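Local coordinates for protein Pre-mRNA-splicing factor 38 (Chaetomium thermophilum, PDB 5F5T) that is probably required for pre-mRNA splicing, as a nuclear member of the PRP38 family of spliceosomal proteins, at residues Glu44-Ser49 with Pro87-Ala92; Arg131-Val136 with Asp188-Leu193. One frame throughout, in Å; residues are numbered along the deposited sequence.

Contact 1 of 2, residues Glu44-Ser49 with Pro87-Ala92; sequences ERIVES and PFLCLA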
loop_
_atom_site.group_PDB
_atom_site.type_symbol
_atom_site.label_atom_id
_atom_site.label_comp_id
_atom_site.label_asym_id
_atom_site.label_seq_id
_atom_site.Cartn_x
_atom_site.Cartn_y
_atom_site.Cartn_z
ATOM N N GLU A 44 -1.846 -12.165 -18.262
ATOM C CA GLU A 44 -1.342 -13.223 -19.126
ATOM C C GLU A 44 -0.224 -13.984 -18.430
ATOM O O GLU A 44 -0.253 -15.212 -18.367
ATOM C CB GLU A 44 -0.838 -12.651 -20.453
ATOM C CG GLU A 44 -1.898 -11.945 -21.282
ATOM C CD GLU A 44 -1.306 -11.200 -22.464
ATOM O OE1 GLU A 44 -0.137 -11.469 -22.813
ATOM O OE2 GLU A 44 -2.009 -10.347 -23.045
ATOM N N ARG A 45 0.757 -13.252 -17.906
ATOM C CA ARG A 45 1.891 -13.878 -17.229
ATOM C C ARG A 45 1.425 -14.779 -16.090
ATOM O O ARG A 45 1.979 -15.859 -15.874
ATOM C CB ARG A 45 2.856 -12.820 -16.683
ATOM C CG ARG A 45 3.415 -11.865 -17.725
ATOM C CD ARG A 45 4.056 -12.610 -18.878
ATOM N NE ARG A 45 5.119 -13.498 -18.418
ATOM C CZ ARG A 45 5.412 -14.669 -18.972
ATOM N NH1 ARG A 45 4.720 -15.103 -20.016
ATOM N NH2 ARG A 45 6.399 -15.406 -18.480
ATOM N N ILE A 46 0.396 -14.332 -15.374
ATOM C CA ILE A 46 -0.164 -15.108 -14.274
ATOM C C ILE A 46 -0.902 -16.365 -14.714
ATOM O O ILE A 46 -0.593 -17.457 -14.249
ATOM C CB ILE A 46 -1.131 -14.257 -13.430
ATOM C CG1 ILE A 46 -0.368 -13.161 -12.697
ATOM C CG2 ILE A 46 -1.859 -15.115 -12.412
ATOM C CD1 ILE A 46 -1.257 -12.298 -11.873
ATOM N N VAL A 47 -1.865 -16.220 -15.621
ATOM C CA VAL A 47 -2.722 -17.352 -15.971
ATOM C C VAL A 47 -1.939 -18.441 -16.701
ATOM O O VAL A 47 -2.302 -19.618 -16.653
ATOM C CB VAL A 47 -3.930 -16.917 -16.833
ATOM C CG1 VAL A 47 -4.818 -15.961 -16.046
ATOM C CG2 VAL A 47 -3.476 -16.282 -18.139
ATOM N N GLU A 48 -0.881 -18.037 -17.394
ATOM C CA GLU A 48 0.030 -18.972 -18.046
ATOM C C GLU A 48 0.985 -19.651 -17.056
ATOM O O GLU A 48 1.554 -20.698 -17.354
ATOM C CB GLU A 48 0.806 -18.249 -19.148
ATOM C CG GLU A 48 -0.065 -17.903 -20.353
ATOM C CD GLU A 48 0.518 -16.802 -21.217
ATOM O OE1 GLU A 48 1.498 -16.157 -20.787
ATOM O OE2 GLU A 48 -0.009 -16.578 -22.328
ATOM N N SER A 49 1.171 -19.037 -15.890
ATOM C CA SER A 49 2.170 -19.493 -14.922
ATOM C C SER A 49 1.836 -20.863 -14.346
ATOM O O SER A 49 0.669 -21.240 -14.226
ATOM C CB SER A 49 2.322 -18.496 -13.772
ATOM O OG SER A 49 1.224 -18.582 -12.879
ATOM N N PRO A 87 3.889 -16.079 -6.396
ATOM C CA PRO A 87 2.676 -16.701 -5.864
ATOM C C PRO A 87 1.786 -15.661 -5.190
ATOM O O PRO A 87 0.563 -15.734 -5.275
ATOM C CB PRO A 87 3.225 -17.703 -4.850
ATOM C CG PRO A 87 4.554 -18.098 -5.431
ATOM C CD PRO A 87 5.105 -16.797 -5.967
ATOM N N PHE A 88 2.418 -14.679 -4.556
ATOM C CA PHE A 88 1.714 -13.577 -3.916
ATOM C C PHE A 88 0.824 -12.833 -4.911
ATOM O O PHE A 88 -0.365 -12.608 -4.654
ATOM C CB PHE A 88 2.730 -12.634 -3.272
ATOM C CG PHE A 88 2.119 -11.446 -2.588
ATOM C CD1 PHE A 88 1.645 -11.547 -1.294
ATOM C CD2 PHE A 88 2.074 -10.213 -3.220
ATOM C CE1 PHE A 88 1.100 -10.453 -0.656
ATOM C CE2 PHE A 88 1.530 -9.114 -2.583
ATOM C CZ PHE A 88 1.043 -9.235 -1.299
ATOM N N LEU A 89 1.401 -12.473 -6.054
ATOM C CA LEU A 89 0.667 -11.760 -7.093
ATOM C C LEU A 89 -0.459 -12.615 -7.655
ATOM O O LEU A 89 -1.577 -12.133 -7.855
ATOM C CB LEU A 89 1.603 -11.334 -8.220
ATOM C CG LEU A 89 0.973 -10.447 -9.292
ATOM C CD1 LEU A 89 0.339 -9.223 -8.657
ATOM C CD2 LEU A 89 2.013 -10.036 -10.318
ATOM N N CYS A 90 -0.162 -13.890 -7.891
ATOM C CA CYS A 90 -1.145 -14.815 -8.437
ATOM C C CYS A 90 -2.345 -14.930 -7.512
ATOM O O CYS A 90 -3.491 -14.933 -7.960
ATOM C CB CYS A 90 -0.525 -16.194 -8.656
ATOM S SG CYS A 90 0.775 -16.234 -9.902
ATOM N N LEU A 91 -2.072 -15.015 -6.217
ATOM C CA LEU A 91 -3.130 -15.109 -5.225
ATOM C C LEU A 91 -3.909 -13.808 -5.143
ATOM O O LEU A 91 -5.115 -13.822 -4.906
ATOM C CB LEU A 91 -2.555 -15.481 -3.859
ATOM C CG LEU A 91 -2.121 -16.944 -3.782
ATOM C CD1 LEU A 91 -1.517 -17.280 -2.430
ATOM C CD2 LEU A 91 -3.313 -17.844 -4.071
ATOM N N ALA A 92 -3.230 -12.684 -5.351
ATOM C CA ALA A 92 -3.929 -11.406 -5.407
ATOM C C ALA A 92 -4.921 -11.404 -6.567
ATOM O O ALA A 92 -6.069 -10.981 -6.419
ATOM C CB ALA A 92 -2.946 -10.261 -5.545
#

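Contact 2 of 2, residues Arg131-Val136 with Asp188-Leu193; sequences RPDKEV and DILEDL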
loop_
_atom_site.group_PDB
_atom_site.type_symbol
_atom_site.label_atom_id
_atom_site.label_comp_id
_atom_site.label_asym_id
_atom_site.label_seq_id
_atom_site.Cartn_x
_atom_site.Cartn_y
_atom_site.Cartn_z
ATOM N N ARG A 131 -10.655 -0.887 -2.753
ATOM C CA ARG A 131 -11.446 -0.142 -1.773
ATOM C C ARG A 131 -11.322 1.364 -1.952
ATOM O O ARG A 131 -10.301 1.845 -2.426
ATOM C CB ARG A 131 -11.026 -0.522 -0.350
ATOM C CG ARG A 131 -12.055 -1.339 0.406
ATOM C CD ARG A 131 -12.267 -2.671 -0.270
ATOM N NE ARG A 131 -13.325 -3.454 0.360
ATOM C CZ ARG A 131 -13.739 -4.631 -0.096
ATOM N NH1 ARG A 131 -13.180 -5.152 -1.180
ATOM N NH2 ARG A 131 -14.707 -5.288 0.532
ATOM N N PRO A 132 -12.377 2.113 -1.588
ATOM C CA PRO A 132 -12.358 3.581 -1.660
ATOM C C PRO A 132 -11.235 4.179 -0.807
ATOM O O PRO A 132 -10.831 3.569 0.189
ATOM C CB PRO A 132 -13.732 3.973 -1.112
ATOM C CG PRO A 132 -14.592 2.787 -1.408
ATOM C CD PRO A 132 -13.697 1.608 -1.175
ATOM N N ASP A 133 -10.746 5.355 -1.194
ATOM C CA ASP A 133 -9.509 5.885 -0.628
ATOM C C ASP A 133 -9.571 6.127 0.881
ATOM O O ASP A 133 -8.650 5.744 1.609
ATOM C CB ASP A 133 -9.119 7.187 -1.342
ATOM C CG ASP A 133 -10.283 8.150 -1.490
ATOM O OD1 ASP A 133 -11.329 7.922 -0.849
ATOM O OD2 ASP A 133 -10.148 9.137 -2.245
ATOM N N LYS A 134 -10.666 6.718 1.351
ATOM C CA LYS A 134 -10.828 6.988 2.777
ATOM C C LYS A 134 -10.771 5.688 3.575
ATOM O O LYS A 134 -10.056 5.579 4.580
ATOM C CB LYS A 134 -12.136 7.733 3.039
ATOM C CG LYS A 134 -12.573 7.748 4.495
ATOM C CD LYS A 134 -13.877 8.514 4.657
ATOM C CE LYS A 134 -14.444 8.382 6.061
ATOM N NZ LYS A 134 -15.781 9.033 6.171
ATOM N N GLU A 135 -11.508 4.693 3.094
ATOM C CA GLU A 135 -11.544 3.388 3.734
ATOM C C GLU A 135 -10.162 2.756 3.734
ATOM O O GLU A 135 -9.772 2.111 4.700
ATOM C CB GLU A 135 -12.545 2.472 3.029
ATOM C CG GLU A 135 -13.185 1.434 3.934
ATOM C CD GLU A 135 -14.014 0.429 3.163
ATOM O OE1 GLU A 135 -14.110 -0.734 3.611
ATOM O OE2 GLU A 135 -14.573 0.802 2.111
ATOM N N VAL A 136 -9.422 2.950 2.649
ATOM C CA VAL A 136 -8.084 2.384 2.539
ATOM C C VAL A 136 -7.141 2.988 3.574
ATOM O O VAL A 136 -6.388 2.269 4.236
ATOM C CB VAL A 136 -7.509 2.587 1.138
ATOM C CG1 VAL A 136 -6.008 2.310 1.135
ATOM C CG2 VAL A 136 -8.215 1.668 0.165
ATOM N N ASP A 188 -3.909 14.564 2.497
ATOM C CA ASP A 188 -4.110 15.964 2.856
ATOM C C ASP A 188 -5.374 16.533 2.204
ATOM O O ASP A 188 -6.019 17.416 2.767
ATOM C CB ASP A 188 -2.892 16.814 2.478
ATOM C CG ASP A 188 -2.559 16.740 1.007
ATOM O OD1 ASP A 188 -3.029 15.800 0.340
ATOM O OD2 ASP A 188 -1.827 17.625 0.517
ATOM N N ILE A 189 -5.711 16.045 1.012
ATOM C CA ILE A 189 -6.952 16.448 0.352
ATOM C C ILE A 189 -8.157 15.994 1.177
ATOM O O ILE A 189 -9.087 16.769 1.408
ATOM C CB ILE A 189 -7.051 15.896 -1.092
ATOM C CG1 ILE A 189 -6.502 16.913 -2.099
ATOM C CG2 ILE A 189 -8.499 15.650 -1.479
ATOM C CD1 ILE A 189 -5.144 17.474 -1.757
ATOM N N LEU A 190 -8.126 14.743 1.629
ATOM C CA LEU A 190 -9.191 14.198 2.470
ATOM C C LEU A 190 -9.313 14.980 3.776
ATOM O O LEU A 190 -10.418 15.251 4.249
ATOM C CB LEU A 190 -8.928 12.719 2.766
ATOM C CG LEU A 190 -8.960 11.756 1.576
ATOM C CD1 LEU A 190 -9.158 10.317 2.027
ATOM C CD2 LEU A 190 -10.061 12.151 0.601
ATOM N N GLU A 191 -8.168 15.352 4.341
ATOM C CA GLU A 191 -8.129 16.109 5.586
ATOM C C GLU A 191 -8.732 17.495 5.384
ATOM O O GLU A 191 -9.478 17.994 6.227
ATOM C CB GLU A 191 -6.689 16.220 6.098
ATOM C CG GLU A 191 -6.101 14.896 6.563
ATOM C CD GLU A 191 -4.656 15.008 7.028
ATOM O OE1 GLU A 191 -4.252 16.094 7.494
ATOM O OE2 GLU A 191 -3.921 14.004 6.913
ATOM N N ASP A 192 -8.408 18.101 4.248
ATOM C CA ASP A 192 -8.955 19.397 3.876
ATOM C C ASP A 192 -10.474 19.326 3.729
ATOM O O ASP A 192 -11.189 20.257 4.093
ATOM C CB ASP A 192 -8.310 19.884 2.575
ATOM C CG ASP A 192 -8.868 21.212 2.108
ATOM O OD1 ASP A 192 -8.488 22.254 2.683
ATOM O OD2 ASP A 192 -9.681 21.214 1.159
ATOM N N LEU A 193 -10.953 18.210 3.187
ATOM C CA LEU A 193 -12.384 17.970 2.999
ATOM C C LEU A 193 -13.087 17.435 4.249
ATOM O O LEU A 193 -14.268 17.088 4.193
ATOM C CB LEU A 193 -12.608 17.005 1.829
ATOM C CG LEU A 193 -12.636 17.560 0.396
ATOM C CD1 LEU A 193 -11.519 18.556 0.113
ATOM C CD2 LEU A 193 -12.574 16.405 -0.591
#

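Contact 1 of 2, residues Glu44-Ser49 with Pro87-Ala92
The last turn of helix 40-48 lies against the first turns of helix 87-98, and the backbones come closest at I46 and C90, whose CA atoms are 5.9 Å apart. The side chain of I46 sets out toward the other helix and divides its two branches between neighbouring residues. Its CD1 reaches L89, 3.9 Å from L89 CG, and the two side chains cross at about a right angle. Its CG2, anti to the backbone N (chi1 -67° places CG1 beside that N instead), meets the thiol of C90 with I46 CG2 3.8 Å from C90 SG. The sulfur touches both a methyl group and a hydroxyl of segment 44-49, since S49 OG also lies 3.8 Å from C90 SG, a contact without a hydrogen bond. The S49 hydroxyl is engaged on its own side of the interface: it donates to I46 O at an OG-to-O distance of 2.5 Å, in the carbonyl plane and on a lone pair. I46 O is gripped twice, because S49 N donates to it as well. S49 is also the N-cap of helix 50-55, its OG pairing with W52 N, which ties the end of one helix to the start of the next. Around this seam M38 touches both I46 and L89, while W52 packs on I46 and F51 on C90. An alanine in place of I46 would remove both branches and would probably open a gap facing L89 and the C90 thiol. No hydrogen bond or salt bridge crosses between the helices; apolar groups and one sulfur make the join, while S49 OG, S49 N and I46 O find their hydrogen bonds away from it.

Contact 2 of 2, residues Arg131-Val136 with Asp188-Leu193
The N-terminal turn of helix 133-140, just after the P132 N-cap, receives a leucine from the short helix 187-192 of the PRP38 family region. L190 supplies this contact with its two methyl groups. CD1 rests on the backbone at the start of the helix, with L190 CD1 3.8 Å from K134 CA, and it lies alongside the K134 side chain near its base, K134 CB being 4.1 Å away from L190 CD1. The rest of the lysine runs out extended and leads away from L190. CD2 faces the carboxylate of D133, with D133 OD2 4.1 Å from L190 CD2. With chi1 at 47°, the D133 carboxylate turns back over its own helix start, and D133 OD1 accepts a bent bond from K134 N at 2.6 Å, on the anti side and 29° out of the carboxylate plane. Its other oxygen, OD2, forms a salt bridge with R185, which L190 also touches, so both oxygens of the carboxylate are engaged while a methyl group lies against OD2. Helix 187-192 thus meets the N-terminal end of helix 133-140, whereas V136, one turn further on, packs against I127 and R128 of helix 117-130.

Overall arrangement
From the N terminus, the chain passes through helix 9-19 before helix 40-48, then helices 50-55 and 61-71 and the hairpin of strands 78-79 and 84-85, before contact 1 brings helix 87-98 back against 44-49. Helices 102-115 and 117-130 follow, and contact 2 opens at 131-136. The hairpin of strands 149-153 and 158-162, helix 163-172 and the small hairpin 175-176 and 179-180 intervene before 188-193 closes it. The two loops are in series, neither nested nor crossed. The centres of contact 1 and contact 2 are about 30 Å apart, on opposite sides of the chain's centre. Helix 117-130 links the regions, touching residues of both 87-92 and 131-136.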